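Local structure of alpha-glucosidase ([Eubacterium] rectale, 6PNR) at residues 182-187 against 200-205; 34-39 against 99-104; 90-95 against 204-209. The protein hydrolyses alpha-glycosidic bonds as a family 31 glycoside hydrolase, probably releasing sulfoquinovose from glycosides derived from sulfolipid. One frame throughout, in Å; residues are numbered along the deposited sequence.

Interaction 1 of 3, residues 182-187 against 200-205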
loop_
_atom_site.group_PDB
_atom_site.type_symbol
_atom_site.label_atom_id
_atom_site.label_comp_id
_atom_site.label_asym_id
_atom_site.label_seq_id
_atom_site.Cartn_x
_atom_site.Cartn_y
_atom_site.Cartn_z
ATOM N N VAL A 182 13.540 22.890 8.497
ATOM C CA VAL A 182 14.037 22.949 7.129
ATOM C C VAL A 182 13.244 24.027 6.404
ATOM O O VAL A 182 12.021 23.913 6.253
ATOM C CB VAL A 182 13.910 21.592 6.411
ATOM C CG1 VAL A 182 14.490 21.678 4.990
ATOM C CG2 VAL A 182 14.599 20.484 7.210
ATOM N N ASP A 183 13.943 25.057 5.927
ATOM C CA ASP A 183 13.314 26.221 5.302
ATOM C C ASP A 183 12.987 25.890 3.850
ATOM O O ASP A 183 13.657 26.309 2.904
ATOM C CB ASP A 183 14.225 27.438 5.416
ATOM C CG ASP A 183 13.544 28.737 4.988
ATOM O OD1 ASP A 183 12.372 28.706 4.556
ATOM O OD2 ASP A 183 14.192 29.802 5.094
ATOM N N SER A 184 11.914 25.126 3.670
ATOM C CA SER A 184 11.494 24.723 2.335
ATOM C C SER A 184 10.017 24.362 2.387
ATOM O O SER A 184 9.538 23.833 3.390
ATOM C CB SER A 184 12.308 23.528 1.834
ATOM O OG SER A 184 11.770 23.013 0.624
ATOM N N THR A 185 9.299 24.645 1.305
ATOM C CA THR A 185 7.933 24.156 1.178
ATOM C C THR A 185 7.830 23.053 0.138
ATOM O O THR A 185 6.718 22.714 -0.287
ATOM C CB THR A 185 6.951 25.292 0.860
ATOM O OG1 THR A 185 7.186 25.779 -0.465
ATOM C CG2 THR A 185 7.099 26.438 1.874
ATOM N N ALA A 186 8.961 22.470 -0.263
ATOM C CA ALA A 186 8.919 21.317 -1.143
ATOM C C ALA A 186 8.316 20.125 -0.408
ATOM O O ALA A 186 8.186 20.123 0.817
ATOM C CB ALA A 186 10.324 20.969 -1.642
ATOM N N TYR A 187 7.925 19.108 -1.176
ATOM C CA TYR A 187 7.672 17.804 -0.580
ATOM C C TYR A 187 8.873 17.406 0.260
ATOM O O TYR A 187 10.020 17.591 -0.151
ATOM C CB TYR A 187 7.421 16.746 -1.666
ATOM C CG TYR A 187 7.127 15.354 -1.134
ATOM C CD1 TYR A 187 8.154 14.495 -0.750
ATOM C CD2 TYR A 187 5.813 14.900 -1.014
ATOM C CE1 TYR A 187 7.879 13.208 -0.262
ATOM C CE2 TYR A 187 5.531 13.621 -0.541
ATOM C CZ TYR A 187 6.566 12.782 -0.171
ATOM O OH TYR A 187 6.288 11.518 0.311
ATOM N N LEU A 200 16.236 13.464 6.839
ATOM C CA LEU A 200 15.257 14.418 6.340
ATOM C C LEU A 200 15.405 14.489 4.826
ATOM O O LEU A 200 16.379 15.059 4.318
ATOM C CB LEU A 200 15.462 15.784 6.988
ATOM C CG LEU A 200 15.766 15.777 8.489
ATOM C CD1 LEU A 200 15.982 17.208 8.988
ATOM C CD2 LEU A 200 14.678 15.070 9.315
ATOM N N GLN A 201 14.464 13.877 4.108
ATOM C CA GLN A 201 14.458 13.898 2.647
ATOM C C GLN A 201 13.686 15.120 2.155
ATOM O O GLN A 201 12.553 15.352 2.581
ATOM C CB GLN A 201 13.830 12.621 2.085
ATOM C CG GLN A 201 13.745 12.622 0.561
ATOM C CD GLN A 201 13.010 11.411 -0.018
ATOM O OE1 GLN A 201 12.763 11.342 -1.225
ATOM N NE2 GLN A 201 12.671 10.454 0.831
ATOM N N ILE A 202 14.297 15.892 1.252
ATOM C CA ILE A 202 13.706 17.109 0.698
ATOM C C ILE A 202 13.752 17.020 -0.820
ATOM O O ILE A 202 14.770 16.611 -1.388
ATOM C CB ILE A 202 14.446 18.382 1.174
ATOM C CG1 ILE A 202 14.865 18.284 2.642
ATOM C CG2 ILE A 202 13.570 19.606 0.960
ATOM C CD1 ILE A 202 13.721 18.289 3.638
ATOM N N TRP A 203 12.663 17.414 -1.489
ATOM C CA TRP A 203 12.638 17.320 -2.958
ATOM C C TRP A 203 13.115 18.607 -3.627
ATOM O O TRP A 203 12.592 19.035 -4.667
ATOM C CB TRP A 203 11.248 16.920 -3.452
ATOM C CG TRP A 203 10.959 15.464 -3.200
ATOM C CD1 TRP A 203 11.716 14.593 -2.462
ATOM C CD2 TRP A 203 9.850 14.705 -3.702
ATOM N NE1 TRP A 203 11.130 13.343 -2.461
ATOM C CE2 TRP A 203 9.990 13.386 -3.218
ATOM C CE3 TRP A 203 8.745 15.016 -4.501
ATOM C CZ2 TRP A 203 9.061 12.381 -3.500
ATOM C CZ3 TRP A 203 7.817 14.012 -4.773
ATOM C CH2 TRP A 203 7.989 12.713 -4.279
ATOM N N GLU A 204 14.120 19.224 -3.012
ATOM C CA GLU A 204 14.912 20.327 -3.543
ATOM C C GLU A 204 16.113 20.468 -2.622
ATOM O O GLU A 204 16.132 19.916 -1.518
ATOM C CB GLU A 204 14.123 21.637 -3.596
ATOM C CG GLU A 204 14.038 22.341 -2.242
ATOM C CD GLU A 204 13.369 23.695 -2.336
ATOM O OE1 GLU A 204 13.193 24.196 -3.471
ATOM O OE2 GLU A 204 13.001 24.252 -1.278
ATOM N N VAL A 205 17.116 21.210 -3.074
ATOM C CA VAL A 205 18.159 21.635 -2.146
ATOM C C VAL A 205 17.573 22.756 -1.298
ATOM O O VAL A 205 17.258 23.828 -1.830
ATOM C CB VAL A 205 19.428 22.088 -2.882
ATOM C CG1 VAL A 205 20.457 22.594 -1.889
ATOM C CG2 VAL A 205 19.995 20.941 -3.740
HETATM O O HOH W 1 14.269 26.297 0.312
HETATM O O HOH W 2 10.754 25.852 -0.684
#

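Interaction 2 of 3, residues 34-39 against 99-104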
loop_
_atom_site.group_PDB
_atom_site.type_symbol
_atom_site.label_atom_id
_atom_site.label_comp_id
_atom_site.label_asym_id
_atom_site.label_seq_id
_atom_site.Cartn_x
_atom_site.Cartn_y
_atom_site.Cartn_z
ATOM N N GLY A 34 15.439 12.322 -8.650
ATOM C CA GLY A 34 14.224 11.541 -8.657
ATOM C C GLY A 34 13.233 12.095 -9.666
ATOM O O GLY A 34 13.372 13.216 -10.161
ATOM N N GLN A 35 12.229 11.269 -9.975
ATOM C CA GLN A 35 11.119 11.649 -10.845
ATOM C C GLN A 35 9.825 11.229 -10.160
ATOM O O GLN A 35 9.504 10.036 -10.102
ATOM C CB GLN A 35 11.236 11.005 -12.232
ATOM C CG GLN A 35 10.032 11.287 -13.157
ATOM C CD GLN A 35 9.747 12.778 -13.351
ATOM O OE1 GLN A 35 10.582 13.516 -13.882
ATOM N NE2 GLN A 35 8.557 13.226 -12.920
ATOM N N GLU A 36 9.087 12.202 -9.640
ATOM C CA GLU A 36 7.919 11.895 -8.835
ATOM C C GLU A 36 6.720 11.572 -9.718
ATOM O O GLU A 36 6.668 11.918 -10.898
ATOM C CB GLU A 36 7.577 13.066 -7.920
ATOM C CG GLU A 36 7.101 14.301 -8.648
ATOM C CD GLU A 36 8.238 15.211 -9.087
ATOM O OE1 GLU A 36 9.421 14.815 -8.972
ATOM O OE2 GLU A 36 7.940 16.329 -9.553
ATOM N N ASP A 37 5.750 10.881 -9.124
ATOM C CA ASP A 37 4.430 10.690 -9.717
ATOM C C ASP A 37 3.406 11.067 -8.651
ATOM O O ASP A 37 3.309 10.399 -7.615
ATOM C CB ASP A 37 4.232 9.249 -10.199
ATOM C CG ASP A 37 2.880 9.037 -10.878
ATOM O OD1 ASP A 37 2.670 9.552 -11.995
ATOM O OD2 ASP A 37 2.025 8.354 -10.284
ATOM N N VAL A 38 2.669 12.144 -8.898
ATOM C CA VAL A 38 1.699 12.697 -7.958
ATOM C C VAL A 38 0.319 12.471 -8.559
ATOM O O VAL A 38 -0.047 13.116 -9.549
ATOM C CB VAL A 38 1.955 14.187 -7.684
ATOM C CG1 VAL A 38 0.926 14.760 -6.703
ATOM C CG2 VAL A 38 3.355 14.395 -7.148
ATOM N N ASP A 39 -0.442 11.547 -7.972
ATOM C CA ASP A 39 -1.789 11.202 -8.434
ATOM C C ASP A 39 -2.811 11.868 -7.511
ATOM O O ASP A 39 -2.976 11.451 -6.362
ATOM C CB ASP A 39 -1.967 9.684 -8.449
ATOM C CG ASP A 39 -3.330 9.252 -8.965
ATOM O OD1 ASP A 39 -4.048 10.086 -9.562
ATOM O OD2 ASP A 39 -3.683 8.072 -8.766
ATOM N N ILE A 99 20.600 18.153 -9.333
ATOM C CA ILE A 99 20.122 17.606 -8.076
ATOM C C ILE A 99 18.707 18.097 -7.822
ATOM O O ILE A 99 18.439 19.305 -7.869
ATOM C CB ILE A 99 21.061 18.019 -6.935
ATOM C CG1 ILE A 99 22.445 17.414 -7.146
ATOM C CG2 ILE A 99 20.491 17.625 -5.577
ATOM C CD1 ILE A 99 23.452 17.892 -6.141
ATOM N N ASN A 100 17.785 17.159 -7.570
ATOM C CA ASN A 100 16.468 17.525 -7.062
ATOM C C ASN A 100 16.050 16.678 -5.863
ATOM O O ASN A 100 14.879 16.713 -5.476
ATOM C CB ASN A 100 15.402 17.461 -8.166
ATOM C CG ASN A 100 15.182 16.055 -8.722
ATOM O OD1 ASN A 100 15.759 15.078 -8.261
ATOM N ND2 ASN A 100 14.325 15.962 -9.721
ATOM N N ARG A 101 16.982 15.943 -5.251
ATOM C CA ARG A 101 16.714 15.172 -4.044
ATOM C C ARG A 101 17.850 15.402 -3.066
ATOM O O ARG A 101 19.027 15.310 -3.438
ATOM C CB ARG A 101 16.566 13.671 -4.332
ATOM C CG ARG A 101 15.398 13.290 -5.266
ATOM C CD ARG A 101 14.029 13.571 -4.657
ATOM N NE ARG A 101 12.920 13.165 -5.537
ATOM C CZ ARG A 101 12.234 14.002 -6.312
ATOM N NH1 ARG A 101 12.533 15.300 -6.318
ATOM N NH2 ARG A 101 11.244 13.554 -7.071
ATOM N N PHE A 102 17.489 15.664 -1.813
ATOM C CA PHE A 102 18.421 16.092 -0.778
ATOM C C PHE A 102 18.080 15.332 0.498
ATOM O O PHE A 102 16.958 15.437 1.001
ATOM C CB PHE A 102 18.302 17.614 -0.584
ATOM C CG PHE A 102 19.276 18.211 0.389
ATOM C CD1 PHE A 102 20.509 18.666 -0.042
ATOM C CD2 PHE A 102 18.938 18.363 1.727
ATOM C CE1 PHE A 102 21.398 19.236 0.852
ATOM C CE2 PHE A 102 19.818 18.939 2.630
ATOM C CZ PHE A 102 21.052 19.381 2.192
ATOM N N TRP A 103 19.022 14.547 1.004
ATOM C CA TRP A 103 18.840 13.812 2.249
ATOM C C TRP A 103 19.829 14.337 3.283
ATOM O O TRP A 103 21.046 14.269 3.074
ATOM C CB TRP A 103 19.040 12.309 2.049
ATOM C CG TRP A 103 18.006 11.585 1.222
ATOM C CD1 TRP A 103 16.891 10.932 1.684
ATOM C CD2 TRP A 103 18.030 11.382 -0.191
ATOM N NE1 TRP A 103 16.217 10.355 0.640
ATOM C CE2 TRP A 103 16.900 10.607 -0.522
ATOM C CE3 TRP A 103 18.902 11.773 -1.214
ATOM C CZ2 TRP A 103 16.612 10.228 -1.832
ATOM C CZ3 TRP A 103 18.623 11.391 -2.505
ATOM C CH2 TRP A 103 17.482 10.624 -2.806
ATOM N N PHE A 104 19.307 14.852 4.391
ATOM C CA PHE A 104 20.107 15.426 5.465
ATOM C C PHE A 104 19.977 14.531 6.687
ATOM O O PHE A 104 18.857 14.224 7.121
ATOM C CB PHE A 104 19.643 16.854 5.790
ATOM C CG PHE A 104 20.502 17.559 6.809
ATOM C CD1 PHE A 104 21.642 18.234 6.421
ATOM C CD2 PHE A 104 20.165 17.538 8.153
ATOM C CE1 PHE A 104 22.445 18.877 7.353
ATOM C CE2 PHE A 104 20.957 18.182 9.096
ATOM C CZ PHE A 104 22.097 18.856 8.692
HETATM O O HOH W 3 10.851 17.187 -7.792
#

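Interaction 3 of 3, residues 90-95 against 204-209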
loop_
_atom_site.group_PDB
_atom_site.type_symbol
_atom_site.label_atom_id
_atom_site.label_comp_id
_atom_site.label_asym_id
_atom_site.label_seq_id
_atom_site.Cartn_x
_atom_site.Cartn_y
_atom_site.Cartn_z
ATOM N N ILE A 90 22.402 26.627 8.869
ATOM C CA ILE A 90 23.181 26.052 7.784
ATOM C C ILE A 90 22.529 26.505 6.489
ATOM O O ILE A 90 21.411 26.085 6.178
ATOM C CB ILE A 90 23.237 24.523 7.861
ATOM C CG1 ILE A 90 23.570 24.080 9.284
ATOM C CG2 ILE A 90 24.240 23.981 6.853
ATOM C CD1 ILE A 90 23.605 22.585 9.455
ATOM N N ASP A 91 23.212 27.367 5.740
ATOM C CA ASP A 91 22.733 27.831 4.449
ATOM C C ASP A 91 23.377 26.982 3.362
ATOM O O ASP A 91 24.591 26.754 3.392
ATOM C CB ASP A 91 23.062 29.314 4.251
ATOM C CG ASP A 91 22.439 30.202 5.325
ATOM O OD1 ASP A 91 21.194 30.254 5.416
ATOM O OD2 ASP A 91 23.197 30.842 6.093
ATOM N N PHE A 92 22.563 26.494 2.424
ATOM C CA PHE A 92 23.009 25.579 1.379
ATOM C C PHE A 92 22.998 26.280 0.033
ATOM O O PHE A 92 21.979 26.851 -0.368
ATOM C CB PHE A 92 22.118 24.334 1.298
ATOM C CG PHE A 92 22.184 23.466 2.516
ATOM C CD1 PHE A 92 23.263 22.624 2.723
ATOM C CD2 PHE A 92 21.170 23.494 3.455
ATOM C CE1 PHE A 92 23.326 21.832 3.844
ATOM C CE2 PHE A 92 21.229 22.703 4.577
ATOM C CZ PHE A 92 22.307 21.869 4.774
ATOM N N GLU A 93 24.127 26.225 -0.665
ATOM C CA GLU A 93 24.221 26.684 -2.041
ATOM C C GLU A 93 24.351 25.476 -2.960
ATOM O O GLU A 93 25.218 24.620 -2.750
ATOM C CB GLU A 93 25.409 27.629 -2.224
ATOM C CG GLU A 93 25.487 28.240 -3.612
ATOM C CD GLU A 93 26.651 29.204 -3.760
ATOM O OE1 GLU A 93 27.349 29.464 -2.753
ATOM O OE2 GLU A 93 26.863 29.698 -4.890
ATOM N N GLN A 94 23.497 25.414 -3.973
ATOM C CA GLN A 94 23.484 24.303 -4.916
ATOM C C GLN A 94 24.384 24.623 -6.105
ATOM O O GLN A 94 24.119 25.571 -6.854
ATOM C CB GLN A 94 22.056 24.026 -5.378
ATOM C CG GLN A 94 21.932 23.087 -6.565
ATOM C CD GLN A 94 20.485 22.707 -6.827
ATOM O OE1 GLN A 94 19.574 23.212 -6.168
ATOM N NE2 GLN A 94 20.268 21.803 -7.776
ATOM N N LYS A 95 25.433 23.815 -6.288
ATOM C CA LYS A 95 26.411 23.991 -7.357
ATOM C C LYS A 95 26.195 23.056 -8.541
ATOM O O LYS A 95 26.897 23.188 -9.550
ATOM C CB LYS A 95 27.835 23.783 -6.810
ATOM C CG LYS A 95 28.205 24.676 -5.618
ATOM C CD LYS A 95 28.172 26.153 -5.992
ATOM C CE LYS A 95 29.072 26.456 -7.187
ATOM N NZ LYS A 95 28.838 27.826 -7.727
ATOM N N GLU A 204 14.120 19.224 -3.012
ATOM C CA GLU A 204 14.912 20.327 -3.543
ATOM C C GLU A 204 16.113 20.468 -2.622
ATOM O O GLU A 204 16.132 19.916 -1.518
ATOM C CB GLU A 204 14.123 21.637 -3.596
ATOM C CG GLU A 204 14.038 22.341 -2.242
ATOM C CD GLU A 204 13.369 23.695 -2.336
ATOM O OE1 GLU A 204 13.193 24.196 -3.471
ATOM O OE2 GLU A 204 13.001 24.252 -1.278
ATOM N N VAL A 205 17.116 21.210 -3.074
ATOM C CA VAL A 205 18.159 21.635 -2.146
ATOM C C VAL A 205 17.573 22.756 -1.298
ATOM O O VAL A 205 17.258 23.828 -1.830
ATOM C CB VAL A 205 19.428 22.088 -2.882
ATOM C CG1 VAL A 205 20.457 22.594 -1.889
ATOM C CG2 VAL A 205 19.995 20.941 -3.740
ATOM N N PRO A 206 17.406 22.566 0.009
ATOM C CA PRO A 206 16.748 23.594 0.820
ATOM C C PRO A 206 17.647 24.799 1.032
ATOM O O PRO A 206 18.868 24.675 1.134
ATOM C CB PRO A 206 16.480 22.873 2.146
ATOM C CG PRO A 206 17.612 21.906 2.249
ATOM C CD PRO A 206 17.895 21.447 0.830
ATOM N N LYS A 207 17.020 25.976 1.122
ATOM C CA LYS A 207 17.777 27.203 1.364
ATOM C C LYS A 207 18.582 27.115 2.646
ATOM O O LYS A 207 19.739 27.549 2.693
ATOM C CB LYS A 207 16.837 28.411 1.429
ATOM C CG LYS A 207 16.411 28.950 0.078
ATOM C CD LYS A 207 15.492 30.168 0.227
ATOM C CE LYS A 207 14.063 29.773 0.623
ATOM N NZ LYS A 207 13.350 29.004 -0.450
ATOM N N GLN A 208 18.000 26.547 3.694
ATOM C CA GLN A 208 18.601 26.664 5.012
ATOM C C GLN A 208 18.000 25.626 5.938
ATOM O O GLN A 208 16.821 25.273 5.824
ATOM C CB GLN A 208 18.384 28.069 5.596
ATOM C CG GLN A 208 18.946 28.274 6.982
ATOM C CD GLN A 208 18.506 29.599 7.598
ATOM O OE1 GLN A 208 17.541 29.655 8.368
ATOM N NE2 GLN A 208 19.211 30.669 7.255
ATOM N N ILE A 209 18.827 25.139 6.853
ATOM C CA ILE A 209 18.369 24.357 7.991
ATOM C C ILE A 209 18.718 25.142 9.245
ATOM O O ILE A 209 19.827 25.681 9.360
ATOM C CB ILE A 209 18.981 22.943 8.002
ATOM C CG1 ILE A 209 18.361 22.110 6.861
ATOM C CG2 ILE A 209 18.777 22.270 9.375
ATOM C CD1 ILE A 209 18.920 20.700 6.703
HETATM O O HOH W 4 16.967 22.491 -5.559
#

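Interaction 1 of 3, residues 182-187 against 200-205
An ST turn at Ser184, in the loop that crosses between the two sheets of the N-terminal beta-sandwich, meets Glu204 and lies beside the stacked pair Tyr187 and Trp203. Residues 182-187 pass from strand 178-182 of one sheet to strand 188-194 of the other, while 200-205 hold the last residues of strand 197-202 and the start of the link to strand 208-213. Ser184 OG accepts from Ala186 N at 3.0 Å, closing the turn, and donates to Glu204 OE2 at 2.6 Å, approaching from above the carboxylate plane. Glu204 starts with CG between its backbone N and carbonyl carbon (chi1 80°) and then runs out straight, passing Ala186 CB on the way to the serine. Two waters also donate to OE2: one joins it to Asp183 O, the other to Thr185 N. Three donors on one oxygen probably favour the charged carboxylate.

At the other end Trp203 N donates to Tyr187 O at 3.0 Å, and the two side chains leave in the same direction as a stack. The centroids of the Tyr187 ring and the six-membered ring of Trp203 are 4.0 Å apart, the planes at 29°; Tyr187 CD1 sits over the middle of the indole, 3.3 Å from Trp203 CE2, so the overlap is offset toward the tyrosine rim. Trp203 NE1 donates to Gln201 OE1 at 2.9 Å, close to the ring plane, which helps hold the indole's rotation. With a leucine in place of Trp203, Tyr187 would probably lose the flat surface it rests on, and Gln201 OE1 would be left without its donor. Helix 408-429 covers the loop through Ile410. Deeper in, Val182 CG1 and Ile202 CD1 meet tip to tip at 3.7 Å.

Interaction 2 of 3, residues 34-39 against 99-104
With CG set between its backbone N and carbonyl carbon (chi1 64°), Asn100 brings its amide up to the Gly34 backbone, while a bend at chi2 (-66°) swings the Arg101 guanidinium over the same glycine. The amide grips both polar atoms of Gly34: Asn100 OD1 accepts from Gly34 N at 2.8 Å, in the carbonyl plane on a lone pair, and Asn100 ND2 donates to Gly34 O at 2.9 Å. That pair of bonds fixes which way the amide is flipped. One guanidinium face lies close over the glycine backbone, with Arg101 NH2 3.6 Å from Gly34 C. In the guanidinium plane Arg101 NH2 reaches Glu36 OE1 at 2.9 Å, a salt bridge that meets the anti side of the carboxylate, tilted out of its plane, and water 3 links OE1 to NH1. NH1 also donates to Asn100 O, and Asp49 takes NH2 in a second salt bridge. Asn100 and Arg101 form a classic beta bulge opposite Gly32. Strand 29-41, flanked by strands 44-56 and 101-107, turns away beyond this point: 34-39 lies at 102° to 101-104 and stays hydrogen-bonded to strand 44-56.

Interaction 3 of 3, residues 90-95 against 204-209
Gln208 NE2 donates to Asp91 OD1 at 2.7 Å, nearly straight at 172°, and this is the shortest polar bond between 90-95 and 204-209. The carboxylate oxygen is met on its syn side and lies in the plane of the glutamine amide, although the two flat groups are turned well away from coplanar. Gln208 runs alongside Asp91 in the same direction, its chain extended and CG turned opposite the backbone N (chi1 179°). The other carboxylate oxygen, OD2, has a long, weak ion pair with Lys82.

The backbones that carry this pair run antiparallel. Ile90 and Ile209 form a hydrogen-bonded pair, with Ile90 N to Ile209 O at 2.8 Å and a return bond from Ile209 N to Ile90 O; Asp91 and Gln208 form the non-hydrogen-bonded pair next to it. Ile90 O also takes a CA-H...O contact from Gln208 CA at 3.1 Å. Here strand 87-94 is neighbour to strand 208-213 in the larger antiparallel sheet of the beta-sandwich. Ile90 and Ile209 turn to the inner face, against Phe104 of the opposing sheet; Asp91 and Gln208 are on the other.

Regular pairing ends at Gln208; just before it in the chain, Lys207 O still accepts from Phe92 N at 3.0 Å, from above the carbonyl plane. Phe92 CG lies anti to the carbonyl carbon, beside the backbone N (chi1 -65°), which sends the ring inward: Phe92 CE2, at the ring edge, reaches Ile209 CG1 at 3.7 Å, CD2 lies near Pro206 CG, and Phe102 of the other sheet meets it edge-to-face. Val205 CG1 packs on Phe92 CB at 4.0 Å. Past it, Val205 CG2 comes within 3.4 Å of Gln94 OE1. Gln94 NE2 donates to Asp96 O, while water 4 donates to OE1 and accepts from Val205 N.

All three contacts lie in the N-terminal beta-sandwich. Interaction 1 is the hub, its centre about 9 Å from the centres of both others, which are themselves about 15 Å apart. It joins interaction 2 within one sheet, where Ile202 N probably bonds Phe102 O at 2.7 Å, and Trp203 CZ3 packs on Glu36 CB at 3.3 Å, with Arg101 in cation-pi contact with the same indole. It joins interaction 3 through the shared residues Glu204 and Val205 and a probable bond from Asp183 N to Gln208 O at 2.9 Å. None of these residues lines the inhibitor pocket; helix 408-429, within the stretch of the barrel family, packs on the 182-187 loop of interaction 1.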